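Local coordinates for glucanase (Klebsiella pneumoniae, PDB 5GY3), which probably hydrolyses internal beta-1,4-glucosidic linkages in cellulose and related beta-glucans, as a family 8 glycoside hydrolase, at residues E5-R10 against G16-T21; W54-L59 against G65-R70; F153-W158 against A179-M184; R274-G279 against L304-Q309. All coordinates share one frame; numbering follows the deposited sequence.

Contact 1 of 4, residues E5-R10 against G16-T21; sequences ERYKAR and GRIIDT
The N-terminal helix 2-11 meets the loop that follows it where Y7 lies against I18. The loop leads on toward strand 27-28. The two side chains cross at about a right angle. Y7 CE2 lies 4.1 Å from I18 CD1, which approaches the ring obliquely. I18 CG2 is 4.2 Å from Y7 OH, so both branches of the isoleucine follow one side of the phenol. Y7 holds CG anti to its backbone nitrogen (chi1 -176°), which carries the ring end toward the loop although CB does not point there. Its hydroxyl is hydrogen-bonded to S297 OG, and the ring also touches helix 293-307 through Y293 and A296.

Farther along, R10 and T21 are joined by a water. R10 NH2 donates to water 1 at 2.9 Å, with the water lying in the guanidinium plane at its edge. T21 OG1 is 2.9 Å from the same water. R10 NH2 has a second acceptor in D291 O. The T21 methyl CG2 also lies 4.4 Å from the backbone oxygen R10 O. On the helix itself, R10 CG sits 3.7 Å above the face of the R6 guanidinium, over its centre.

The chemistry is thus split. A buried apolar touch joins Y7 and I18. R10 and T21 have no direct bond, and a single water bridges the guanidinium and the hydroxyl.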
# COMPACT_ATOMS: atom_id res chain seq x y z
N GLU A 5 -9.18 -16.40 9.23
CA GLU A 5 -9.34 -16.72 10.64
C GLU A 5 -8.00 -16.81 11.35
O GLU A 5 -7.83 -16.28 12.46
CB GLU A 5 -10.13 -18.02 10.80
CG GLU A 5 -11.57 -17.92 10.37
CD GLU A 5 -12.35 -16.93 11.21
OE1 GLU A 5 -12.11 -16.88 12.44
OE2 GLU A 5 -13.20 -16.20 10.65
N ARG A 6 -7.02 -17.46 10.72
CA ARG A 6 -5.69 -17.55 11.33
C ARG A 6 -5.04 -16.18 11.46
O ARG A 6 -4.34 -15.90 12.43
CB ARG A 6 -4.82 -18.51 10.52
CG ARG A 6 -3.50 -18.85 11.17
CD ARG A 6 -3.70 -19.28 12.62
NE ARG A 6 -2.43 -19.63 13.27
CZ ARG A 6 -2.30 -19.85 14.57
NH1 ARG A 6 -3.35 -19.73 15.38
NH2 ARG A 6 -1.11 -20.16 15.08
N TYR A 7 -5.28 -15.31 10.48
CA TYR A 7 -4.75 -13.95 10.52
C TYR A 7 -5.31 -13.17 11.71
O TYR A 7 -4.57 -12.48 12.42
CB TYR A 7 -5.09 -13.26 9.20
CG TYR A 7 -4.55 -11.86 8.98
CD1 TYR A 7 -3.22 -11.65 8.60
CD2 TYR A 7 -5.39 -10.75 9.06
CE1 TYR A 7 -2.74 -10.37 8.35
CE2 TYR A 7 -4.92 -9.48 8.82
CZ TYR A 7 -3.60 -9.29 8.46
OH TYR A 7 -3.14 -8.02 8.20
N LYS A 8 -6.62 -13.25 11.92
CA LYS A 8 -7.22 -12.57 13.06
C LYS A 8 -6.71 -13.14 14.37
O LYS A 8 -6.48 -12.40 15.33
CB LYS A 8 -8.75 -12.67 13.01
CG LYS A 8 -9.42 -11.89 11.89
CD LYS A 8 -10.95 -11.92 12.04
CE LYS A 8 -11.48 -13.34 11.98
NZ LYS A 8 -12.97 -13.39 12.07
N ALA A 9 -6.54 -14.46 14.43
CA ALA A 9 -6.10 -15.10 15.66
C ALA A 9 -4.70 -14.66 16.04
O ALA A 9 -4.39 -14.48 17.23
CB ALA A 9 -6.14 -16.62 15.51
N ARG A 10 -3.83 -14.46 15.05
CA ARG A 10 -2.46 -14.08 15.33
C ARG A 10 -2.26 -12.58 15.46
O ARG A 10 -1.44 -12.14 16.27
CB ARG A 10 -1.54 -14.64 14.25
CG ARG A 10 -1.42 -16.15 14.36
CD ARG A 10 -0.20 -16.66 13.63
NE ARG A 10 0.98 -15.83 13.83
CZ ARG A 10 1.96 -15.76 12.93
NH1 ARG A 10 1.85 -16.47 11.82
NH2 ARG A 10 3.02 -15.00 13.14
N GLY A 16 -9.88 -4.31 18.17
CA GLY A 16 -9.85 -3.95 16.77
C GLY A 16 -8.49 -3.57 16.21
O GLY A 16 -8.41 -3.23 15.02
N ARG A 17 -7.43 -3.60 17.02
CA ARG A 17 -6.08 -3.33 16.52
C ARG A 17 -5.52 -4.52 15.76
O ARG A 17 -5.71 -5.67 16.17
CB ARG A 17 -5.12 -2.99 17.67
CG ARG A 17 -5.36 -1.68 18.33
CD ARG A 17 -4.38 -1.41 19.49
NE ARG A 17 -4.63 -2.29 20.63
CZ ARG A 17 -3.73 -3.09 21.19
NH1 ARG A 17 -2.48 -3.11 20.74
NH2 ARG A 17 -4.07 -3.85 22.21
N ILE A 18 -4.81 -4.24 14.66
CA ILE A 18 -3.94 -5.21 14.00
C ILE A 18 -2.53 -4.97 14.50
O ILE A 18 -2.05 -3.83 14.52
CB ILE A 18 -4.00 -5.08 12.47
CG1 ILE A 18 -5.39 -5.47 11.96
CG2 ILE A 18 -2.93 -5.95 11.81
CD1 ILE A 18 -5.68 -6.96 12.01
N ILE A 19 -1.86 -6.04 14.91
CA ILE A 19 -0.59 -5.95 15.63
C ILE A 19 0.52 -6.39 14.69
O ILE A 19 0.52 -7.53 14.19
CB ILE A 19 -0.61 -6.81 16.90
CG1 ILE A 19 -1.69 -6.31 17.86
CG2 ILE A 19 0.71 -6.76 17.57
CD1 ILE A 19 -1.57 -4.85 18.20
N ASP A 20 1.48 -5.50 14.47
CA ASP A 20 2.71 -5.81 13.74
C ASP A 20 3.66 -6.46 14.74
O ASP A 20 4.50 -5.82 15.37
CB ASP A 20 3.29 -4.52 13.13
CG ASP A 20 4.32 -4.78 12.03
OD1 ASP A 20 4.98 -5.84 12.03
OD2 ASP A 20 4.47 -3.88 11.16
N THR A 21 3.49 -7.78 14.92
CA THR A 21 4.18 -8.49 16.00
C THR A 21 5.68 -8.59 15.77
O THR A 21 6.42 -8.88 16.72
CB THR A 21 3.60 -9.90 16.21
OG1 THR A 21 3.46 -10.58 14.96
CG2 THR A 21 2.23 -9.84 16.91
O HOH W 1 3.20 -13.43 15.61

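Contact 2 of 4, residues W54-L59 against G65-R70; sequences WTDSTL and GLFYWR
The backbones of L59 and Y68 come within 5.1 Å at their CA atoms, and Y68 N donates to L59 O at 2.8 Å. The donor lies in the carbonyl plane, but the bond is bent, with an angle of 139° at the hydrogen. The same oxygen takes a CA-H contact from F67 CA at 3.2 Å. It also lies 3.3 Å from Y68 CD2, obliquely to the phenol ring. One carbonyl at the end of helix 45-59 therefore gathers the backbone and a ring atom of the returning chain.

L59 answers with its side chain. CB and CD1 both rest 3.6 Å from Y68 O, and CB meets F67 CB at 4.2 Å. F67 is turned toward the helix, with CG anti to its carbonyl carbon (chi1 -57°). Its ring presents an edge to the backbone of L59 and D56. T55 CG2 reaches F67 CD2 at 4.1 Å, the two side chains crossing at about a right angle. Beyond the helix, F67 touches I92 and I115. The Y68 ring has a cation-pi partner in K82.

The F67 side chain is about 10 Å from that of D87, the predicted nucleophile. The chain here leaves a helix, turns back on its last turn and runs into strand 70-71, a connection between helices consistent with the (alpha/alpha)6 barrel of family 8 enzymes.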
# COMPACT_ATOMS: atom_id res chain seq x y z
N TRP A 54 -12.07 1.07 15.80
CA TRP A 54 -10.84 1.41 16.50
C TRP A 54 -10.05 2.46 15.72
O TRP A 54 -9.55 3.44 16.29
CB TRP A 54 -9.98 0.18 16.76
CG TRP A 54 -8.72 0.56 17.49
CD1 TRP A 54 -8.56 0.65 18.85
CD2 TRP A 54 -7.48 0.95 16.90
NE1 TRP A 54 -7.27 1.07 19.14
CE2 TRP A 54 -6.59 1.26 17.96
CE3 TRP A 54 -7.02 1.07 15.59
CZ2 TRP A 54 -5.28 1.68 17.74
CZ3 TRP A 54 -5.71 1.47 15.37
CH2 TRP A 54 -4.86 1.77 16.44
N THR A 55 -9.94 2.27 14.40
CA THR A 55 -9.20 3.21 13.56
C THR A 55 -9.77 4.62 13.68
O THR A 55 -9.03 5.59 13.89
CB THR A 55 -9.25 2.75 12.11
OG1 THR A 55 -8.77 1.40 12.04
CG2 THR A 55 -8.41 3.66 11.21
N ASP A 56 -11.08 4.74 13.53
CA ASP A 56 -11.71 6.06 13.54
C ASP A 56 -11.60 6.70 14.92
O ASP A 56 -11.14 7.84 15.05
CB ASP A 56 -13.16 5.93 13.09
CG ASP A 56 -13.84 7.28 12.92
OD1 ASP A 56 -13.15 8.24 12.53
OD2 ASP A 56 -15.06 7.36 13.16
N SER A 57 -11.95 5.96 15.98
CA SER A 57 -11.95 6.57 17.30
C SER A 57 -10.53 6.87 17.78
O SER A 57 -10.33 7.85 18.50
CB SER A 57 -12.68 5.67 18.30
OG SER A 57 -12.04 4.42 18.41
N THR A 58 -9.54 6.06 17.40
CA THR A 58 -8.19 6.24 17.94
C THR A 58 -7.31 7.13 17.08
O THR A 58 -6.57 7.96 17.61
CB THR A 58 -7.51 4.88 18.12
OG1 THR A 58 -8.39 3.99 18.80
CG2 THR A 58 -6.20 5.04 18.92
N LEU A 59 -7.35 6.96 15.76
CA LEU A 59 -6.35 7.56 14.89
C LEU A 59 -6.83 8.75 14.07
O LEU A 59 -6.00 9.38 13.40
CB LEU A 59 -5.76 6.49 13.96
CG LEU A 59 -5.02 5.35 14.64
CD1 LEU A 59 -4.49 4.36 13.60
CD2 LEU A 59 -3.88 5.88 15.53
N GLY A 65 -9.13 15.36 8.64
CA GLY A 65 -9.91 14.20 8.25
C GLY A 65 -9.11 12.96 7.90
O GLY A 65 -9.72 11.94 7.55
N LEU A 66 -7.78 13.01 7.98
CA LEU A 66 -6.95 11.85 7.71
C LEU A 66 -6.66 11.14 9.03
O LEU A 66 -7.40 11.32 10.01
CB LEU A 66 -5.70 12.28 6.93
CG LEU A 66 -6.02 12.90 5.56
CD1 LEU A 66 -4.75 13.49 4.96
CD2 LEU A 66 -6.60 11.83 4.66
N PHE A 67 -5.62 10.32 9.10
CA PHE A 67 -5.38 9.49 10.27
C PHE A 67 -3.92 9.56 10.68
O PHE A 67 -3.03 9.42 9.83
CB PHE A 67 -5.78 8.03 10.00
CG PHE A 67 -7.21 7.88 9.57
CD1 PHE A 67 -7.56 7.96 8.23
CD2 PHE A 67 -8.21 7.67 10.51
CE1 PHE A 67 -8.90 7.84 7.84
CE2 PHE A 67 -9.54 7.54 10.12
CZ PHE A 67 -9.88 7.63 8.79
N TYR A 68 -3.66 9.74 11.97
CA TYR A 68 -2.32 9.50 12.51
C TYR A 68 -1.88 8.09 12.13
O TYR A 68 -2.64 7.13 12.28
CB TYR A 68 -2.32 9.66 14.03
CG TYR A 68 -2.92 10.97 14.50
CD1 TYR A 68 -2.46 12.18 13.99
CD2 TYR A 68 -3.93 11.00 15.45
CE1 TYR A 68 -2.99 13.38 14.42
CE2 TYR A 68 -4.47 12.19 15.88
CZ TYR A 68 -4.00 13.38 15.36
OH TYR A 68 -4.54 14.58 15.79
N TRP A 69 -0.66 7.96 11.61
CA TRP A 69 -0.33 6.73 10.90
C TRP A 69 0.08 5.58 11.81
O TRP A 69 -0.05 4.43 11.40
CB TRP A 69 0.77 6.97 9.86
CG TRP A 69 2.16 7.06 10.44
CD1 TRP A 69 2.72 8.13 11.08
CD2 TRP A 69 3.18 6.03 10.41
NE1 TRP A 69 4.02 7.84 11.45
CE2 TRP A 69 4.32 6.56 11.06
CE3 TRP A 69 3.22 4.72 9.91
CZ2 TRP A 69 5.49 5.82 11.21
CZ3 TRP A 69 4.39 3.99 10.06
CH2 TRP A 69 5.51 4.54 10.70
N ARG A 70 0.57 5.85 13.02
CA ARG A 70 1.18 4.81 13.84
C ARG A 70 0.67 4.88 15.27
O ARG A 70 0.49 5.96 15.83
CB ARG A 70 2.70 4.95 13.81
CG ARG A 70 3.47 3.81 14.47
CD ARG A 70 4.96 4.01 14.17
NE ARG A 70 5.83 3.10 14.91
CZ ARG A 70 6.25 3.32 16.15
NH1 ARG A 70 5.85 4.41 16.80
NH2 ARG A 70 7.06 2.45 16.76

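Contact 3 of 4, residues F153-W158 against A179-M184; sequences FIFPAW and ALLGQM
At the end of helix 167-183, where L181 and M184 face F155 and F153, Q183 N bonds to L180 O at 2.9 Å. It also makes a weak bond to A179 O. M184 N follows with a bond to L181 O at 3.0 Å. The i to i+3 bonds tighten the last turn. L181 and M184 both point toward the other segment.

The contact itself is wholly apolar. L181 CD2 touches the F155 ring at its edge, near the ring plane, and is 3.9 Å from both CE2 and CZ of F155. L181 carries CG anti to its backbone nitrogen (chi1 178°), which sends this methyl out from the helix. The second pair is F153 and M184, whose side chains come from opposite directions. M184 is extended beyond CG, and its terminal CE lies 4.1 Å from F153 CE2, oblique to the ring.

The segments belong to helices 155-164 and 167-183, two successive helices of what is, as in other family 8 enzymes, an (alpha/alpha)6 barrel. F153 and I154 form the approach to the first of them, with I154 at its N-cap position. I154 also touches D87, the predicted nucleophile, and the F153 side chain is about 8 Å from that of D87.

Within the first segment, F153 O sits 3.2 Å above one face of the F155 ring, offset toward the rim. W158 N bonds to I154 O at 3.0 Å and starts the regular helix. Helix 220-228 joins the same packing, with L225 on F155 and I221 on L181.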
# COMPACT_ATOMS: atom_id res chain seq x y z
N PHE A 153 1.23 4.84 -4.62
CA PHE A 153 0.36 5.06 -5.79
C PHE A 153 -0.55 3.84 -5.94
O PHE A 153 -0.32 2.94 -6.74
CB PHE A 153 1.15 5.26 -7.08
CG PHE A 153 2.16 6.39 -7.08
CD1 PHE A 153 2.26 7.30 -6.03
CD2 PHE A 153 3.01 6.54 -8.17
CE1 PHE A 153 3.22 8.33 -6.07
CE2 PHE A 153 3.96 7.56 -8.22
CZ PHE A 153 4.06 8.45 -7.17
N ILE A 154 -1.63 3.81 -5.15
CA ILE A 154 -2.46 2.59 -5.05
C ILE A 154 -3.48 2.66 -6.19
O ILE A 154 -4.65 3.02 -6.02
CB ILE A 154 -3.10 2.44 -3.67
CG1 ILE A 154 -1.99 2.52 -2.61
CG2 ILE A 154 -3.81 1.08 -3.59
CD1 ILE A 154 -2.47 2.33 -1.18
N PHE A 155 -3.02 2.28 -7.38
CA PHE A 155 -3.82 2.42 -8.59
C PHE A 155 -5.21 1.79 -8.51
O PHE A 155 -6.17 2.44 -8.95
CB PHE A 155 -3.04 1.84 -9.78
CG PHE A 155 -1.70 2.47 -9.98
CD1 PHE A 155 -1.60 3.79 -10.40
CD2 PHE A 155 -0.54 1.76 -9.73
CE1 PHE A 155 -0.35 4.39 -10.59
CE2 PHE A 155 0.71 2.35 -9.90
CZ PHE A 155 0.80 3.67 -10.34
N PRO A 156 -5.41 0.58 -7.96
CA PRO A 156 -6.78 0.05 -7.95
C PRO A 156 -7.72 0.81 -7.02
O PRO A 156 -8.93 0.90 -7.30
CB PRO A 156 -6.58 -1.41 -7.50
CG PRO A 156 -5.31 -1.38 -6.70
CD PRO A 156 -4.44 -0.39 -7.43
N ALA A 157 -7.19 1.36 -5.93
CA ALA A 157 -8.00 2.22 -5.08
C ALA A 157 -8.39 3.50 -5.80
O ALA A 157 -9.54 3.94 -5.74
CB ALA A 157 -7.24 2.55 -3.80
N TRP A 158 -7.43 4.13 -6.49
CA TRP A 158 -7.72 5.38 -7.19
C TRP A 158 -8.80 5.18 -8.26
O TRP A 158 -9.66 6.05 -8.46
CB TRP A 158 -6.45 5.94 -7.83
CG TRP A 158 -5.41 6.34 -6.83
CD1 TRP A 158 -5.50 6.29 -5.47
CD2 TRP A 158 -4.10 6.85 -7.13
NE1 TRP A 158 -4.34 6.75 -4.90
CE2 TRP A 158 -3.46 7.10 -5.90
CE3 TRP A 158 -3.42 7.13 -8.32
CZ2 TRP A 158 -2.17 7.62 -5.82
CZ3 TRP A 158 -2.13 7.64 -8.25
CH2 TRP A 158 -1.52 7.88 -7.00
N ALA A 179 2.34 7.75 -15.31
CA ALA A 179 3.38 8.39 -16.12
C ALA A 179 4.66 8.59 -15.32
O ALA A 179 5.76 8.34 -15.83
CB ALA A 179 2.89 9.72 -16.68
N LEU A 180 4.55 9.05 -14.07
CA LEU A 180 5.75 9.23 -13.26
C LEU A 180 6.44 7.90 -13.00
O LEU A 180 7.66 7.78 -13.18
CB LEU A 180 5.40 9.93 -11.94
CG LEU A 180 5.18 11.44 -12.03
CD1 LEU A 180 4.51 11.94 -10.75
CD2 LEU A 180 6.52 12.20 -12.30
N LEU A 181 5.67 6.88 -12.60
CA LEU A 181 6.26 5.56 -12.37
C LEU A 181 6.97 5.05 -13.62
O LEU A 181 8.04 4.44 -13.53
CB LEU A 181 5.18 4.59 -11.90
CG LEU A 181 5.56 3.12 -11.65
CD1 LEU A 181 6.69 3.02 -10.62
CD2 LEU A 181 4.35 2.29 -11.21
N GLY A 182 6.38 5.31 -14.80
CA GLY A 182 7.01 4.88 -16.05
C GLY A 182 8.36 5.53 -16.28
O GLY A 182 9.22 4.96 -16.95
N GLN A 183 8.57 6.72 -15.71
CA GLN A 183 9.84 7.41 -15.83
C GLN A 183 10.84 7.02 -14.76
O GLN A 183 12.01 7.38 -14.88
CB GLN A 183 9.61 8.93 -15.80
CG GLN A 183 8.75 9.42 -16.95
CD GLN A 183 8.21 10.83 -16.72
OE1 GLN A 183 8.70 11.55 -15.86
NE2 GLN A 183 7.19 11.22 -17.49
N MET A 184 10.42 6.28 -13.73
CA MET A 184 11.34 5.87 -12.68
C MET A 184 12.10 4.62 -13.09
O MET A 184 11.70 3.88 -14.00
CB MET A 184 10.57 5.60 -11.38
CG MET A 184 9.79 6.79 -10.84
SD MET A 184 8.85 6.30 -9.38
CE MET A 184 7.97 7.81 -9.01

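Contact 4 of 4, residues R274-G279 against L304-Q309; sequences RDLTLG and LAKQDQ
Apolar contacts made by L276 join the two segments. Its CD1 lies 3.5 Å from K306 CG, a tight approach for two carbons. Its CD2 lies 4.0 Å from A305 CB. The two methyls thus divide between neighbouring residues of helix 293-307. L276 holds CG anti to its backbone nitrogen (chi1 180°), which brings its two methyls to the other helix. L276 and K306 slide past each other in opposite directions, and only the inner part of the lysine takes part. Its chain then bends at chi3 (74°). W227 touches A305 and L223 touches L276, so helix 220-228 packs against both partners.

Charged and polar interactions stay within each segment or lead elsewhere. R274 NH2 forms a salt bridge with D275 OD1 at 3.0 Å. The guanidinium also pairs with E280, and D275 OD2 with R247. One face of the R274 guanidinium is met by L278 CD1. In the other segment, Q309 NE2 donates to A305 O at 3.0 Å and is nearly straight, at 168°. The acceptor lies in the plane of the Q309 amide. This bond folds the side chain back over the helix end, and Q309 NE2 also bonds to W227 O.

Backbone bonds close both helices. G279, with positive phi, ends helix 268-278 in a Schellman motif, and G279 N reaches L276 O at 3.2 Å. In helix 293-307, D308 N bonds to L304 O and Q309 N to K306 O. Helices 268-278 and 293-307 follow one another among the chain's long helices, and their pairing is consistent with the (alpha/alpha)6 barrel of family 8 enzymes.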
# COMPACT_ATOMS: atom_id res chain seq x y z
N ARG A 274 5.80 -12.17 -6.22
CA ARG A 274 6.55 -12.64 -7.39
C ARG A 274 5.68 -13.52 -8.28
O ARG A 274 5.64 -13.34 -9.50
CB ARG A 274 7.82 -13.37 -6.95
CG ARG A 274 8.68 -13.94 -8.08
CD ARG A 274 8.26 -15.36 -8.39
NE ARG A 274 9.10 -15.99 -9.40
CZ ARG A 274 8.68 -17.01 -10.14
NH1 ARG A 274 9.49 -17.56 -11.04
NH2 ARG A 274 7.45 -17.47 -9.97
N ASP A 275 4.97 -14.49 -7.67
CA ASP A 275 4.11 -15.38 -8.44
C ASP A 275 3.00 -14.60 -9.15
O ASP A 275 2.70 -14.86 -10.32
CB ASP A 275 3.48 -16.45 -7.54
CG ASP A 275 4.46 -17.54 -7.12
OD1 ASP A 275 5.54 -17.67 -7.73
OD2 ASP A 275 4.13 -18.28 -6.17
N LEU A 276 2.40 -13.64 -8.45
CA LEU A 276 1.39 -12.80 -9.07
C LEU A 276 1.97 -12.03 -10.25
O LEU A 276 1.34 -11.95 -11.32
CB LEU A 276 0.79 -11.83 -8.04
CG LEU A 276 -0.29 -10.86 -8.54
CD1 LEU A 276 -1.53 -11.62 -9.03
CD2 LEU A 276 -0.66 -9.87 -7.46
N THR A 277 3.17 -11.46 -10.08
CA THR A 277 3.75 -10.64 -11.13
C THR A 277 4.00 -11.45 -12.40
O THR A 277 3.80 -10.95 -13.51
CB THR A 277 5.04 -10.00 -10.63
OG1 THR A 277 4.74 -9.19 -9.50
CG2 THR A 277 5.70 -9.14 -11.72
N LEU A 278 4.45 -12.68 -12.25
CA LEU A 278 4.77 -13.52 -13.40
C LEU A 278 3.59 -14.34 -13.88
O LEU A 278 3.72 -15.06 -14.87
CB LEU A 278 5.95 -14.45 -13.05
CG LEU A 278 7.30 -13.77 -12.78
CD1 LEU A 278 8.45 -14.79 -12.71
CD2 LEU A 278 7.59 -12.68 -13.80
N GLY A 279 2.43 -14.22 -13.23
CA GLY A 279 1.29 -15.01 -13.64
C GLY A 279 1.42 -16.49 -13.35
O GLY A 279 0.72 -17.29 -13.96
N LEU A 304 -6.52 -11.67 -3.04
CA LEU A 304 -7.58 -10.72 -3.34
C LEU A 304 -7.37 -10.05 -4.70
O LEU A 304 -8.32 -9.86 -5.47
CB LEU A 304 -7.65 -9.66 -2.25
CG LEU A 304 -8.78 -8.65 -2.36
CD1 LEU A 304 -10.12 -9.37 -2.54
CD2 LEU A 304 -8.80 -7.81 -1.12
N ALA A 305 -6.13 -9.65 -4.99
CA ALA A 305 -5.83 -9.07 -6.29
C ALA A 305 -6.19 -10.02 -7.42
O ALA A 305 -6.77 -9.61 -8.43
CB ALA A 305 -4.35 -8.68 -6.36
N LYS A 306 -5.88 -11.31 -7.25
CA LYS A 306 -6.28 -12.29 -8.25
C LYS A 306 -7.79 -12.38 -8.36
O LYS A 306 -8.34 -12.38 -9.47
CB LYS A 306 -5.68 -13.66 -7.91
CG LYS A 306 -4.17 -13.70 -8.04
CD LYS A 306 -3.56 -14.89 -7.32
CE LYS A 306 -3.80 -16.17 -8.08
NZ LYS A 306 -3.60 -17.36 -7.21
N GLN A 307 -8.49 -12.42 -7.22
CA GLN A 307 -9.94 -12.54 -7.25
C GLN A 307 -10.58 -11.35 -7.95
O GLN A 307 -11.56 -11.51 -8.68
CB GLN A 307 -10.51 -12.67 -5.83
CG GLN A 307 -10.03 -13.90 -5.05
CD GLN A 307 -9.65 -15.07 -5.95
OE1 GLN A 307 -8.48 -15.47 -6.00
NE2 GLN A 307 -10.64 -15.64 -6.64
N ASP A 308 -10.03 -10.16 -7.74
CA ASP A 308 -10.64 -8.97 -8.34
C ASP A 308 -10.45 -8.91 -9.85
O ASP A 308 -10.97 -7.98 -10.48
CB ASP A 308 -10.08 -7.70 -7.68
CG ASP A 308 -10.72 -7.41 -6.33
OD1 ASP A 308 -11.71 -8.07 -5.97
OD2 ASP A 308 -10.23 -6.49 -5.63
N GLN A 309 -9.74 -9.86 -10.46
CA GLN A 309 -9.65 -9.90 -11.92
C GLN A 309 -10.91 -10.46 -12.56
O GLN A 309 -11.01 -10.44 -13.80
CB GLN A 309 -8.44 -10.71 -12.35
CG GLN A 309 -7.16 -10.15 -11.77
CD GLN A 309 -7.08 -8.66 -11.97
OE1 GLN A 309 -7.18 -8.17 -13.10
NE2 GLN A 309 -6.92 -7.92 -10.88

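How the contacts relate
Contact 3 is fully buried and apolar, while contacts 1, 2 and 4 are partly buried. Contacts 1 and 2 each tie a helix to the loop that follows it, and they touch where the R17 side chain lies against the W54 ring. Contact 4 joins helix to helix, and contact 3 joins the start of one helix to the end of the next. Their centres are about 17 Å apart, and helix 220-228 packs against both. Helix 293-307 links contact 4 with contact 1, where it meets Y7. A water bridges contact 1, a backbone hydrogen bond spans contact 2, and salt bridges lie beside contact 4, not across it. Contacts 2 and 3 lie nearer the predicted nucleophile.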